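Local coordinates for putative tetR family transcriptional regulator (Streptomyces coelicolor A3, PDB 2Q24), which probably binds operator DNA through an N-terminal helix-turn-helix domain and regulates transcription, as other members of the TetR family do, at residues B[160-165]-B[176-181]; B[95-100]-B[154-159]; B[27-32]-B[101-106]. All blocks are in the same frame, centred on the assembly; numbering follows the deposited sequence.

Contact 1 of 3, residues B[160-165]-B[176-181]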
loop_
_atom_site.group_PDB
_atom_site.type_symbol
_atom_site.label_atom_id
_atom_site.label_comp_id
_atom_site.label_asym_id
_atom_site.label_seq_id
_atom_site.Cartn_x
_atom_site.Cartn_y
_atom_site.Cartn_z
ATOM N N ALA B 160 4.067 -17.044 3.029
ATOM C CA ALA B 160 5.213 -16.940 2.120
ATOM C C ALA B 160 5.815 -18.315 1.893
ATOM O O ALA B 160 6.195 -18.624 0.780
ATOM C CB ALA B 160 6.259 -16.020 2.653
ATOM N N GLY B 161 5.901 -19.109 2.963
ATOM C CA GLY B 161 6.496 -20.426 2.855
ATOM C C GLY B 161 5.683 -21.360 1.970
ATOM O O GLY B 161 6.235 -22.147 1.190
ATOM N N ILE B 162 4.362 -21.273 2.105
ATOM C CA ILE B 162 3.448 -22.084 1.279
ATOM C C ILE B 162 3.648 -21.710 -0.185
ATOM O O ILE B 162 3.706 -22.571 -1.043
ATOM C CB ILE B 162 1.972 -21.846 1.686
ATOM C CG1 ILE B 162 1.814 -22.383 3.133
ATOM C CG2 ILE B 162 0.976 -22.589 0.723
ATOM C CD1 ILE B 162 0.451 -22.143 3.737
ATOM N N ALA B 163 3.731 -20.419 -0.463
ATOM C CA ALA B 163 4.002 -19.960 -1.881
ATOM C C ALA B 163 5.307 -20.481 -2.450
ATOM O O ALA B 163 5.396 -20.929 -3.619
ATOM C CB ALA B 163 3.962 -18.430 -1.940
ATOM N N LEU B 164 6.336 -20.535 -1.609
ATOM C CA LEU B 164 7.604 -21.079 -2.069
ATOM C C LEU B 164 7.602 -22.586 -2.293
ATOM O O LEU B 164 8.266 -23.064 -3.209
ATOM C CB LEU B 164 8.732 -20.724 -1.096
ATOM C CG LEU B 164 9.038 -19.238 -0.941
ATOM C CD1 LEU B 164 9.991 -19.102 0.240
ATOM C CD2 LEU B 164 9.688 -18.677 -2.220
ATOM N N THR B 165 6.877 -23.342 -1.478
ATOM C CA THR B 165 6.893 -24.784 -1.643
ATOM C C THR B 165 5.868 -25.287 -2.654
ATOM O O THR B 165 6.041 -26.366 -3.230
ATOM C CB THR B 165 6.599 -25.519 -0.307
ATOM O OG1 THR B 165 5.341 -25.097 0.194
ATOM C CG2 THR B 165 7.695 -25.229 0.748
ATOM N N GLU B 176 -3.675 -25.609 -0.899
ATOM C CA GLU B 176 -4.997 -25.449 -0.253
ATOM C C GLU B 176 -4.937 -26.190 1.074
ATOM O O GLU B 176 -5.357 -25.629 2.114
ATOM C CB GLU B 176 -6.189 -25.981 -1.104
ATOM C CG GLU B 176 -6.660 -25.042 -2.246
ATOM C CD GLU B 176 -7.085 -25.730 -3.579
ATOM O OE1 GLU B 176 -7.401 -26.969 -3.658
ATOM O OE2 GLU B 176 -7.085 -24.979 -4.596
ATOM N N ARG B 177 -4.376 -27.395 1.073
ATOM C CA ARG B 177 -4.227 -28.163 2.330
ATOM C C ARG B 177 -3.305 -27.505 3.380
ATOM O O ARG B 177 -3.611 -27.537 4.577
ATOM C CB ARG B 177 -3.813 -29.608 2.101
ATOM C CG ARG B 177 -4.967 -30.418 1.372
ATOM C CD ARG B 177 -4.692 -31.914 1.293
ATOM N NE ARG B 177 -3.385 -32.232 0.729
ATOM C CZ ARG B 177 -3.117 -32.465 -0.544
ATOM N NH1 ARG B 177 -4.083 -32.490 -1.465
ATOM N NH2 ARG B 177 -1.857 -32.711 -0.886
ATOM N N LEU B 178 -2.221 -26.885 2.914
ATOM C CA LEU B 178 -1.323 -26.124 3.823
ATOM C C LEU B 178 -2.003 -24.895 4.393
ATOM O O LEU B 178 -1.874 -24.599 5.578
ATOM C CB LEU B 178 -0.057 -25.717 3.065
ATOM C CG LEU B 178 0.905 -26.878 2.769
ATOM C CD1 LEU B 178 1.993 -26.358 1.844
ATOM C CD2 LEU B 178 1.563 -27.376 4.088
ATOM N N LEU B 179 -2.757 -24.168 3.560
ATOM C CA LEU B 179 -3.553 -23.063 4.077
ATOM C C LEU B 179 -4.507 -23.550 5.169
ATOM O O LEU B 179 -4.613 -22.908 6.214
ATOM C CB LEU B 179 -4.346 -22.311 2.975
ATOM C CG LEU B 179 -3.492 -21.379 2.073
ATOM C CD1 LEU B 179 -4.369 -20.776 0.960
ATOM C CD2 LEU B 179 -2.815 -20.249 2.880
ATOM N N ASP B 180 -5.148 -24.691 4.944
ATOM C CA ASP B 180 -6.105 -25.231 5.923
ATOM C C ASP B 180 -5.378 -25.533 7.248
ATOM O O ASP B 180 -5.900 -25.246 8.331
ATOM C CB ASP B 180 -6.755 -26.492 5.372
ATOM C CG ASP B 180 -7.822 -26.177 4.301
ATOM O OD1 ASP B 180 -8.191 -24.989 4.135
ATOM O OD2 ASP B 180 -8.257 -27.099 3.584
ATOM N N LEU B 181 -4.184 -26.091 7.142
ATOM C CA LEU B 181 -3.404 -26.496 8.310
ATOM C C LEU B 181 -3.029 -25.263 9.105
ATOM O O LEU B 181 -3.166 -25.239 10.339
ATOM C CB LEU B 181 -2.140 -27.254 7.903
ATOM C CG LEU B 181 -1.177 -27.661 8.998
ATOM C CD1 LEU B 181 -1.822 -28.601 10.038
ATOM C CD2 LEU B 181 -0.002 -28.348 8.336
#
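Ile-162 of helix 152-165 meets Leu-178 and Leu-179 of helix 172-185 in a nearly antiparallel helix pair, the last two helices of the all-helical C-terminal domain of this TetR-family protein. The short segments run at 161° to each other with their axes 10.2 Å apart, a separation bridged by aliphatic side chains.

Apolar packing carries the contact. Ile-162 and Leu-178 lie alongside each other, pointing oppositely, and most of the isoleucine takes part: CG1 and CG2 both lie against Leu-178 CB, and CD1 comes to 3.7 Å from that same CB. With CG1 anti to the carbonyl carbon (chi1 -65°) and CD1 extended beyond it, the long branch of Ile-162 reaches across to the backbone of the facing helix, where CD1 lies 3.8 Å from Leu-179 N. Leu-179 turns its CD2 methyl inward to meet Ile-162 CD1 at 3.9 Å. Helix 86-106 packs against the same group, with Ile-98 on Ile-162 and Thr-94 on Leu-179.

Polar links lie outside this pairing: Asp-180 and Glu-176 form salt bridges to Arg-91 and Arg-95, tying helix 172-185 to helix 86-106. At the more exposed margin of the contact, near the end of helix 152-165, Thr-165 and Leu-178 cross at a slant, with Thr-165 OG1 3.9 Å from the Leu-178 CD1 methyl.

Contact 2 of 3, residues B[95-100]-B[154-159]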
loop_
_atom_site.group_PDB
_atom_site.type_symbol
_atom_site.label_atom_id
_atom_site.label_comp_id
_atom_site.label_asym_id
_atom_site.label_seq_id
_atom_site.Cartn_x
_atom_site.Cartn_y
_atom_site.Cartn_z
ATOM N N ARG B 95 -5.854 -17.035 0.361
ATOM C CA ARG B 95 -5.772 -17.552 -1.016
ATOM C C ARG B 95 -5.305 -16.444 -1.978
ATOM O O ARG B 95 -4.466 -16.686 -2.854
ATOM C CB ARG B 95 -7.109 -18.209 -1.455
ATOM C CG ARG B 95 -7.416 -19.506 -0.746
ATOM C CD ARG B 95 -8.661 -20.316 -1.322
ATOM N NE ARG B 95 -8.614 -20.344 -2.771
ATOM C CZ ARG B 95 -8.074 -21.320 -3.507
ATOM N NH1 ARG B 95 -7.559 -22.407 -2.933
ATOM N NH2 ARG B 95 -8.077 -21.203 -4.835
ATOM N N ARG B 96 -5.818 -15.228 -1.796
ATOM C CA ARG B 96 -5.378 -14.081 -2.625
ATOM C C ARG B 96 -3.914 -13.761 -2.363
ATOM O O ARG B 96 -3.172 -13.397 -3.283
ATOM C CB ARG B 96 -6.259 -12.824 -2.381
ATOM C CG ARG B 96 -7.751 -13.030 -2.766
ATOM C CD ARG B 96 -7.893 -13.478 -4.219
ATOM N NE ARG B 96 -7.668 -12.382 -5.122
ATOM C CZ ARG B 96 -7.039 -12.456 -6.300
ATOM N NH1 ARG B 96 -6.499 -13.593 -6.757
ATOM N NH2 ARG B 96 -6.951 -11.349 -7.026
ATOM N N PHE B 97 -3.493 -13.894 -1.116
ATOM C CA PHE B 97 -2.068 -13.737 -0.814
ATOM C C PHE B 97 -1.248 -14.766 -1.600
ATOM O O PHE B 97 -0.212 -14.400 -2.200
ATOM C CB PHE B 97 -1.772 -13.920 0.684
ATOM C CG PHE B 97 -0.292 -13.796 0.996
ATOM C CD1 PHE B 97 0.256 -12.562 1.307
ATOM C CD2 PHE B 97 0.541 -14.904 0.904
ATOM C CE1 PHE B 97 1.631 -12.461 1.571
ATOM C CE2 PHE B 97 1.904 -14.797 1.123
ATOM C CZ PHE B 97 2.442 -13.603 1.472
ATOM N N ILE B 98 -1.655 -16.052 -1.570
ATOM C CA ILE B 98 -0.874 -17.063 -2.311
ATOM C C ILE B 98 -0.872 -16.741 -3.796
ATOM O O ILE B 98 0.157 -16.901 -4.452
ATOM C CB ILE B 98 -1.351 -18.525 -2.034
ATOM C CG1 ILE B 98 -1.055 -18.837 -0.588
ATOM C CG2 ILE B 98 -0.614 -19.575 -2.949
ATOM C CD1 ILE B 98 0.436 -19.000 -0.269
ATOM N N ASP B 99 -2.003 -16.250 -4.320
ATOM C CA ASP B 99 -2.091 -15.809 -5.754
ATOM C C ASP B 99 -1.032 -14.715 -6.058
ATOM O O ASP B 99 -0.319 -14.779 -7.071
ATOM C CB ASP B 99 -3.461 -15.226 -6.061
ATOM C CG ASP B 99 -4.598 -16.274 -6.072
ATOM O OD1 ASP B 99 -4.348 -17.488 -6.262
ATOM O OD2 ASP B 99 -5.766 -15.820 -5.941
ATOM N N TYR B 100 -0.943 -13.732 -5.168
ATOM C CA TYR B 100 0.050 -12.644 -5.220
ATOM C C TYR B 100 1.490 -13.175 -5.126
ATOM O O TYR B 100 2.360 -12.807 -5.916
ATOM C CB TYR B 100 -0.228 -11.664 -4.076
ATOM C CG TYR B 100 1.014 -10.961 -3.598
ATOM C CD1 TYR B 100 1.614 -9.965 -4.357
ATOM C CD2 TYR B 100 1.634 -11.352 -2.390
ATOM C CE1 TYR B 100 2.797 -9.348 -3.925
ATOM C CE2 TYR B 100 2.806 -10.715 -1.947
ATOM C CZ TYR B 100 3.387 -9.740 -2.734
ATOM O OH TYR B 100 4.543 -9.109 -2.299
ATOM N N ASP B 154 4.535 -13.368 11.666
ATOM C CA ASP B 154 4.699 -14.821 11.617
ATOM C C ASP B 154 3.715 -15.416 10.628
ATOM O O ASP B 154 4.050 -16.300 9.854
ATOM C CB ASP B 154 4.491 -15.455 13.006
ATOM C CG ASP B 154 5.629 -15.199 13.950
ATOM O OD1 ASP B 154 6.743 -14.801 13.523
ATOM O OD2 ASP B 154 5.411 -15.443 15.146
HETATM N N MSE B 155 2.480 -14.924 10.627
HETATM C CA MSE B 155 1.518 -15.412 9.668
HETATM C C MSE B 155 2.002 -15.077 8.248
HETATM O O MSE B 155 1.835 -15.849 7.297
HETATM C CB MSE B 155 0.143 -14.791 9.969
HETATM C CG MSE B 155 -0.938 -15.339 9.144
HETATM SE SE MSE B 155 -1.281 -17.293 9.654
HETATM C CE MSE B 155 -2.783 -17.417 8.415
ATOM N N PHE B 156 2.571 -13.879 8.084
ATOM C CA PHE B 156 3.077 -13.546 6.769
ATOM C C PHE B 156 4.123 -14.587 6.308
ATOM O O PHE B 156 4.131 -15.054 5.171
ATOM C CB PHE B 156 3.678 -12.140 6.792
ATOM C CG PHE B 156 4.144 -11.651 5.437
ATOM C CD1 PHE B 156 3.398 -10.675 4.736
ATOM C CD2 PHE B 156 5.346 -12.083 4.890
ATOM C CE1 PHE B 156 3.856 -10.165 3.527
ATOM C CE2 PHE B 156 5.787 -11.602 3.648
ATOM C CZ PHE B 156 4.992 -10.643 2.952
ATOM N N ALA B 157 5.047 -14.911 7.198
ATOM C CA ALA B 157 6.128 -15.853 6.858
ATOM C C ALA B 157 5.551 -17.253 6.562
ATOM O O ALA B 157 6.043 -17.970 5.733
ATOM C CB ALA B 157 7.088 -15.937 8.017
ATOM N N ALA B 158 4.508 -17.619 7.287
ATOM C CA ALA B 158 3.836 -18.938 7.037
ATOM C C ALA B 158 3.265 -18.977 5.646
ATOM O O ALA B 158 3.495 -19.904 4.870
ATOM C CB ALA B 158 2.712 -19.158 8.141
ATOM N N LEU B 159 2.527 -17.937 5.276
ATOM C CA LEU B 159 1.964 -17.913 3.918
ATOM C C LEU B 159 3.040 -17.843 2.800
ATOM O O LEU B 159 2.903 -18.465 1.748
ATOM C CB LEU B 159 1.000 -16.706 3.824
ATOM C CG LEU B 159 -0.197 -16.723 4.784
ATOM C CD1 LEU B 159 -0.944 -15.294 4.734
ATOM C CD2 LEU B 159 -1.139 -17.838 4.445
#
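Phe-97 swings its CG anti to the backbone nitrogen (chi1 178°), Phe-156 has the same anti torsion, and the two rings are thereby carried into the space between their helices. They meet as a T-shaped (edge-to-face) pair: the edge of Phe-97 is directed at the face of Phe-156, with the ring centroids 5.3 Å apart and the planes at 76°. The nearest atoms are the two CE1 carbons, Phe-97 CE1 and Phe-156 CE1, at 3.7 Å, while Phe-97 CZ lies over the Phe-156 face, displaced toward its rim.

Leu-159 takes another side of Phe-97. Its CB stands 3.4 Å from Phe-97 CE2, a close fit. Leu-159 CD1 and Tyr-100 CD2, the latter from the next turn of the same helix as Phe-97, lie over opposite faces of the Phe-97 ring, each displaced toward the rim.

This is the buried interior of the helical C-terminal domain characteristic of TetR-family regulators, where helix 86-106 crosses helix 152-165 with local axes 11.0 Å apart at 59°. Phe-156 also packs on Ile-129 and Gln-130 of helix 125-142, whereas Leu-159 reaches Leu-179 of helix 172-185. Tyr-100 is held at its hydroxyl by a hydrogen bond with the Tyr-66 hydroxyl in helix 58-75.

Beside the aromatic pair, Ile-98 directs its terminal methyl at the opposing backbone, CD1 approaching the carbonyl oxygen Leu-159 O to 3.2 Å, a short, tight van der Waals contact.

Contact 3 of 3, residues B[27-32]-B[101-106]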
loop_
_atom_site.group_PDB
_atom_site.type_symbol
_atom_site.label_atom_id
_atom_site.label_comp_id
_atom_site.label_asym_id
_atom_site.label_seq_id
_atom_site.Cartn_x
_atom_site.Cartn_y
_atom_site.Cartn_z
ATOM N N VAL B 27 1.222 -11.860 -17.702
ATOM C CA VAL B 27 2.217 -12.159 -18.737
ATOM C C VAL B 27 3.654 -12.174 -18.177
ATOM O O VAL B 27 4.457 -13.037 -18.529
ATOM C CB VAL B 27 2.089 -11.195 -19.963
ATOM C CG1 VAL B 27 3.148 -11.518 -21.034
ATOM C CG2 VAL B 27 0.697 -11.293 -20.601
ATOM N N PHE B 28 3.996 -11.215 -17.321
ATOM C CA PHE B 28 5.330 -11.224 -16.724
ATOM C C PHE B 28 5.508 -12.416 -15.787
ATOM O O PHE B 28 6.595 -12.987 -15.730
ATOM C CB PHE B 28 5.647 -9.914 -15.996
ATOM C CG PHE B 28 6.024 -8.784 -16.918
ATOM C CD1 PHE B 28 7.112 -8.898 -17.792
ATOM C CD2 PHE B 28 5.286 -7.608 -16.920
ATOM C CE1 PHE B 28 7.444 -7.859 -18.653
ATOM C CE2 PHE B 28 5.625 -6.552 -17.779
ATOM C CZ PHE B 28 6.700 -6.684 -18.634
ATOM N N SER B 29 4.459 -12.814 -15.059
ATOM C CA SER B 29 4.635 -13.961 -14.181
ATOM C C SER B 29 4.801 -15.280 -14.949
ATOM O O SER B 29 5.470 -16.178 -14.458
ATOM C CB SER B 29 3.587 -14.051 -13.069
ATOM O OG SER B 29 2.307 -14.252 -13.605
ATOM N N GLU B 30 4.204 -15.366 -16.135
ATOM C CA GLU B 30 4.344 -16.536 -17.024
ATOM C C GLU B 30 5.646 -16.564 -17.814
ATOM O O GLU B 30 6.263 -17.622 -17.967
ATOM C CB GLU B 30 3.204 -16.562 -18.038
ATOM C CG GLU B 30 1.864 -17.003 -17.495
ATOM C CD GLU B 30 0.874 -17.299 -18.603
ATOM O OE1 GLU B 30 1.300 -17.814 -19.668
ATOM N N GLU B 31 6.035 -15.415 -18.367
ATOM C CA GLU B 31 7.093 -15.381 -19.380
ATOM C C GLU B 31 8.348 -14.624 -18.951
ATOM O O GLU B 31 9.327 -14.569 -19.712
ATOM C CB GLU B 31 6.561 -14.803 -20.708
ATOM C CG GLU B 31 5.508 -15.655 -21.403
ATOM N N GLY B 32 8.312 -14.037 -17.751
ATOM C CA GLY B 32 9.395 -13.172 -17.270
ATOM C C GLY B 32 9.803 -12.170 -18.334
ATOM O O GLY B 32 8.950 -11.530 -18.953
ATOM N N ALA B 101 1.740 -14.044 -4.146
ATOM C CA ALA B 101 3.111 -14.552 -3.920
ATOM C C ALA B 101 3.612 -15.465 -5.060
ATOM O O ALA B 101 4.811 -15.486 -5.402
ATOM C CB ALA B 101 3.150 -15.268 -2.547
ATOM N N THR B 102 2.687 -16.205 -5.644
ATOM C CA THR B 102 2.942 -17.027 -6.835
ATOM C C THR B 102 3.347 -16.145 -8.013
ATOM O O THR B 102 4.353 -16.443 -8.719
ATOM C CB THR B 102 1.698 -17.902 -7.173
ATOM O OG1 THR B 102 1.582 -18.903 -6.142
ATOM C CG2 THR B 102 1.846 -18.606 -8.550
ATOM N N ALA B 103 2.571 -15.079 -8.243
ATOM C CA ALA B 103 2.895 -14.063 -9.262
ATOM C C ALA B 103 4.255 -13.394 -9.016
ATOM O O ALA B 103 5.099 -13.289 -9.952
ATOM C CB ALA B 103 1.775 -13.043 -9.378
ATOM N N LYS B 104 4.506 -13.013 -7.763
ATOM C CA LYS B 104 5.794 -12.436 -7.345
ATOM C C LYS B 104 6.935 -13.372 -7.736
ATOM O O LYS B 104 7.942 -12.950 -8.343
ATOM C CB LYS B 104 5.801 -12.224 -5.830
ATOM C CG LYS B 104 7.004 -11.431 -5.326
ATOM C CD LYS B 104 6.936 -11.272 -3.835
ATOM C CE LYS B 104 8.052 -10.397 -3.325
ATOM N NZ LYS B 104 9.345 -11.089 -3.427
ATOM N N LEU B 105 6.773 -14.660 -7.413
ATOM C CA LEU B 105 7.838 -15.641 -7.714
ATOM C C LEU B 105 8.011 -15.768 -9.208
ATOM O O LEU B 105 9.132 -15.851 -9.698
ATOM C CB LEU B 105 7.518 -17.004 -7.072
ATOM C CG LEU B 105 8.578 -18.113 -7.178
ATOM C CD1 LEU B 105 9.606 -17.952 -6.031
ATOM C CD2 LEU B 105 7.828 -19.404 -7.028
ATOM N N GLY B 106 6.902 -15.798 -9.949
ATOM C CA GLY B 106 6.952 -15.880 -11.406
ATOM C C GLY B 106 7.562 -14.662 -12.082
ATOM O O GLY B 106 8.193 -14.785 -13.137
#
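Ser-29 projects from helix 17-31 toward the last turn of helix 86-106, where it meets Ala-103. Its CB rests 3.5 Å from the carbonyl oxygen Ala-103 O and 3.9 Å from Ala-103 CA, with the Ser-29 CB methylene and the Ala-103 CB methyl 4.2 Å apart. Beyond CB, the hydroxyl turns back to its own helix: chi1 of 64° sets OG between the backbone nitrogen and the carbonyl carbon, and OG bonds mainly to Val-25 O, with Arg-26 O also within hydrogen-bonding reach. The serine thus presents its carbon to the other helix while its polar tip stays with its own.

The backbones come closest where there is no side chain to separate them. Gly-106 approaches Ser-29 with only 4.1 Å between their CA atoms, and Gly-106 CA makes a C-H...O contact with Ser-29 O at 3.4 Å, its angle of 121° at the hydrogen being far from straight.

The contact joins the N-terminal part carrying the predicted helix-turn-helix, probably the DNA-binding domain, to the C-terminal domain, the local segments crossing at 57°. Phe-28 faces a different way, packing on Ile-40 of helix 37-43 and Leu-61 and Ile-62 of helix 58-75, while Ala-101 and Leu-105 of helix 86-106 lean on helix 152-165.

How the contacts relate
Helix 86-106 ties the three contacts together: its middle serves contact 2, its C-terminal end serves contact 3, and its side chains also touch both helices of contact 1. Contacts 1 and 2 have centres about 8 Å apart, share helix 152-165 and belong to one continuous part of the C-terminal domain, joined also where Ala-160 packs against Phe-97. Contact 3 lies farther off, its centre about 18 Å from contact 1 and 16 Å from contact 2, at the junction with the N-terminal domain. Along the chain, contacts 2 and 3 interlock, and contact 1 follows both. Helix 86-106 thus links the C-terminal core to the probable DNA-binding domain.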